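Local coordinates for F5/8 type C domain protein (PDB 7JRM) that probably binds carbohydrate, as a calcium-containing fragment of the mucin-targeting O-glycopeptidase ZmpB in which a helical bundle separates its beta-rich parts, at residues Leu234-Leu244 / Leu257-Leu268. Residues are numbered along the deposited sequence; the frame is centred on the assembly and turned at random.
Sequences LNKAIEEAKKL and LKNAISKGEEAL
Ile-238 reaches Gly-264 because CG1 lies anti to its own carbonyl carbon (chi1 -74°) and the chain then runs extended, which lays CD1 on the facing backbone, 3.5 Å from Gly-264 C. With no side chain at Gly-264, the methyl can sit directly against the peptide. Leu-234 turns the other way, CG opposite the backbone N (chi1 -179°), and sends CD2 into the corner between Ala-267 CB, at 3.8 Å, and Leu-268 CD2, at 3.7 Å. Leu-268 splits its two methyls: CD2 meets Leu-234, while CD1 rests 3.8 Å from Ile-238 CD1 and also brushes the amide oxygen of Asn-235. One turn past Ile-238, Ala-241 CB meets Ile-261 CD1 at 3.9 Å, and the CG2 methyl of Ile-261 touches CG of Lys-242, the two chains crossing at a slant. The axes of segments 234-242 and 257-268 run roughly antiparallel and come within 10.1 Å, as in a helical hairpin; helix 273-288 packs against it, with Ile-276 touching Leu-234 and Leu-283 touching Ile-238. At the exposed edge, Lys-242 NZ makes a salt bridge inside its own segment, to Glu-239 OE2 (3.0 Å), which probably offsets part of its charge. Apolar side chains therefore hold the two helices together, and Glu-265 OE2, 4.8 Å from Lys-242 NZ, probably adds at most a weak attraction.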
# COMPACT_ATOMS: atom_id res chain seq x y z
N LEU A 234 -7.83 10.80 -2.19
CA LEU A 234 -7.18 9.93 -1.21
C LEU A 234 -5.66 10.04 -1.32
O LEU A 234 -4.96 10.04 -0.30
CB LEU A 234 -7.63 8.49 -1.40
CG LEU A 234 -7.02 7.48 -0.42
CD1 LEU A 234 -7.33 7.88 1.01
CD2 LEU A 234 -7.51 6.07 -0.70
N ASN A 235 -5.13 10.12 -2.54
CA ASN A 235 -3.70 10.32 -2.72
C ASN A 235 -3.24 11.63 -2.10
O ASN A 235 -2.16 11.71 -1.52
CB ASN A 235 -3.34 10.28 -4.21
CG ASN A 235 -2.60 9.02 -4.60
OD1 ASN A 235 -1.68 8.59 -3.91
ND2 ASN A 235 -3.00 8.43 -5.72
N LYS A 236 -4.07 12.68 -2.22
CA LYS A 236 -3.71 13.97 -1.64
C LYS A 236 -3.66 13.91 -0.12
O LYS A 236 -2.75 14.47 0.50
CB LYS A 236 -4.71 15.03 -2.11
CG LYS A 236 -4.33 16.46 -1.75
CD LYS A 236 -5.35 17.44 -2.29
CE LYS A 236 -5.23 18.80 -1.61
NZ LYS A 236 -5.69 18.74 -0.19
N ALA A 237 -4.63 13.23 0.50
CA ALA A 237 -4.66 13.14 1.95
C ALA A 237 -3.53 12.27 2.49
O ALA A 237 -2.99 12.54 3.56
CB ALA A 237 -6.01 12.60 2.42
N ILE A 238 -3.16 11.22 1.75
CA ILE A 238 -2.09 10.33 2.21
C ILE A 238 -0.74 11.06 2.17
O ILE A 238 0.04 10.99 3.12
CB ILE A 238 -2.06 9.05 1.37
CG1 ILE A 238 -3.22 8.13 1.75
CG2 ILE A 238 -0.73 8.32 1.54
CD1 ILE A 238 -3.37 6.93 0.84
N GLU A 239 -0.47 11.76 1.07
CA GLU A 239 0.81 12.45 0.93
C GLU A 239 0.98 13.52 2.00
O GLU A 239 2.07 13.70 2.55
CB GLU A 239 0.93 13.07 -0.46
CG GLU A 239 1.07 12.05 -1.58
CD GLU A 239 2.05 10.95 -1.26
OE1 GLU A 239 3.20 11.26 -0.90
OE2 GLU A 239 1.66 9.76 -1.36
N GLU A 240 -0.10 14.24 2.32
CA GLU A 240 -0.03 15.24 3.38
C GLU A 240 0.07 14.59 4.76
O GLU A 240 0.69 15.16 5.67
CB GLU A 240 -1.24 16.17 3.32
CG GLU A 240 -1.26 17.06 2.09
CD GLU A 240 -2.56 17.82 1.93
OE1 GLU A 240 -2.78 18.41 0.85
OE2 GLU A 240 -3.37 17.83 2.88
N ALA A 241 -0.51 13.40 4.92
CA ALA A 241 -0.40 12.70 6.20
C ALA A 241 1.01 12.13 6.39
O ALA A 241 1.55 12.17 7.50
CB ALA A 241 -1.44 11.58 6.28
N LYS A 242 1.61 11.61 5.32
CA LYS A 242 2.97 11.08 5.41
C LYS A 242 4.01 12.16 5.67
O LYS A 242 5.14 11.82 6.02
CB LYS A 242 3.31 10.32 4.12
CG LYS A 242 2.65 8.96 4.02
CD LYS A 242 3.18 8.16 2.84
CE LYS A 242 3.24 8.99 1.57
NZ LYS A 242 3.57 8.16 0.38
N LYS A 243 3.65 13.43 5.52
CA LYS A 243 4.57 14.53 5.80
C LYS A 243 4.69 14.84 7.28
O LYS A 243 5.58 15.60 7.67
CB LYS A 243 4.13 15.79 5.05
CG LYS A 243 5.00 16.15 3.86
CD LYS A 243 4.29 17.10 2.92
CE LYS A 243 3.57 18.20 3.68
NZ LYS A 243 2.66 18.99 2.81
N LEU A 244 3.82 14.28 8.12
CA LEU A 244 3.81 14.58 9.54
C LEU A 244 4.81 13.71 10.29
O LEU A 244 5.11 12.58 9.88
CB LEU A 244 2.41 14.38 10.12
CG LEU A 244 1.33 15.32 9.59
CD1 LEU A 244 0.01 15.07 10.29
CD2 LEU A 244 1.75 16.77 9.73
N LEU A 257 -3.40 7.14 13.26
CA LEU A 257 -3.09 7.76 11.98
C LEU A 257 -2.25 6.84 11.10
O LEU A 257 -2.49 6.73 9.89
CB LEU A 257 -2.36 9.09 12.20
CG LEU A 257 -1.79 9.76 10.95
CD1 LEU A 257 -2.91 10.24 10.04
CD2 LEU A 257 -0.87 10.91 11.32
N LYS A 258 -1.27 6.16 11.70
CA LYS A 258 -0.45 5.21 10.94
C LYS A 258 -1.31 4.09 10.36
O LYS A 258 -1.08 3.66 9.22
CB LYS A 258 0.64 4.64 11.85
CG LYS A 258 1.64 3.74 11.13
CD LYS A 258 2.30 4.46 9.97
CE LYS A 258 2.49 3.53 8.78
NZ LYS A 258 3.40 2.41 9.11
N ASN A 259 -2.29 3.61 11.13
CA ASN A 259 -3.18 2.57 10.62
C ASN A 259 -4.06 3.10 9.50
O ASN A 259 -4.38 2.38 8.55
CB ASN A 259 -4.02 2.00 11.75
CG ASN A 259 -3.20 1.27 12.79
OD1 ASN A 259 -2.03 0.95 12.55
ND2 ASN A 259 -3.79 0.99 13.94
N ALA A 260 -4.48 4.37 9.60
CA ALA A 260 -5.32 4.96 8.56
C ALA A 260 -4.53 5.17 7.27
O ALA A 260 -5.07 4.99 6.17
CB ALA A 260 -5.92 6.27 9.05
N ILE A 261 -3.26 5.57 7.39
CA ILE A 261 -2.41 5.70 6.21
C ILE A 261 -2.26 4.35 5.52
O ILE A 261 -2.30 4.25 4.29
CB ILE A 261 -1.04 6.30 6.59
CG1 ILE A 261 -1.21 7.72 7.12
CG2 ILE A 261 -0.10 6.29 5.40
CD1 ILE A 261 0.05 8.29 7.73
N SER A 262 -2.08 3.28 6.31
CA SER A 262 -1.96 1.95 5.73
C SER A 262 -3.26 1.51 5.06
O SER A 262 -3.24 0.95 3.96
CB SER A 262 -1.56 0.94 6.81
OG SER A 262 -0.32 1.30 7.40
N LYS A 263 -4.40 1.77 5.70
CA LYS A 263 -5.69 1.45 5.08
C LYS A 263 -5.91 2.26 3.82
O LYS A 263 -6.53 1.76 2.87
CB LYS A 263 -6.83 1.68 6.08
CG LYS A 263 -6.81 0.74 7.28
CD LYS A 263 -6.75 -0.71 6.84
N GLY A 264 -5.42 3.50 3.78
CA GLY A 264 -5.53 4.29 2.57
C GLY A 264 -4.67 3.74 1.44
O GLY A 264 -5.08 3.74 0.28
N GLU A 265 -3.46 3.27 1.77
CA GLU A 265 -2.60 2.69 0.76
C GLU A 265 -3.20 1.40 0.20
O GLU A 265 -3.07 1.12 -1.00
CB GLU A 265 -1.21 2.42 1.34
CG GLU A 265 -0.37 3.68 1.53
CD GLU A 265 0.83 3.44 2.43
OE1 GLU A 265 0.72 2.62 3.37
OE2 GLU A 265 1.88 4.08 2.21
N GLU A 266 -3.85 0.61 1.05
CA GLU A 266 -4.55 -0.57 0.56
C GLU A 266 -5.71 -0.19 -0.35
O GLU A 266 -5.97 -0.87 -1.35
CB GLU A 266 -5.06 -1.41 1.74
CG GLU A 266 -3.97 -1.91 2.68
CD GLU A 266 -4.53 -2.36 4.01
OE1 GLU A 266 -5.65 -2.90 4.04
OE2 GLU A 266 -3.84 -2.17 5.04
N ALA A 267 -6.42 0.89 -0.01
CA ALA A 267 -7.56 1.31 -0.82
C ALA A 267 -7.13 1.76 -2.21
O ALA A 267 -7.88 1.57 -3.18
CB ALA A 267 -8.33 2.42 -0.11
N LEU A 268 -5.94 2.36 -2.33
CA LEU A 268 -5.44 2.76 -3.64
C LEU A 268 -5.26 1.55 -4.55
O LEU A 268 -5.58 1.61 -5.74
CB LEU A 268 -4.13 3.52 -3.49
CG LEU A 268 -4.16 4.87 -2.77
CD1 LEU A 268 -2.75 5.44 -2.63
CD2 LEU A 268 -5.06 5.86 -3.50
O HOH W 1 2.62 5.41 0.29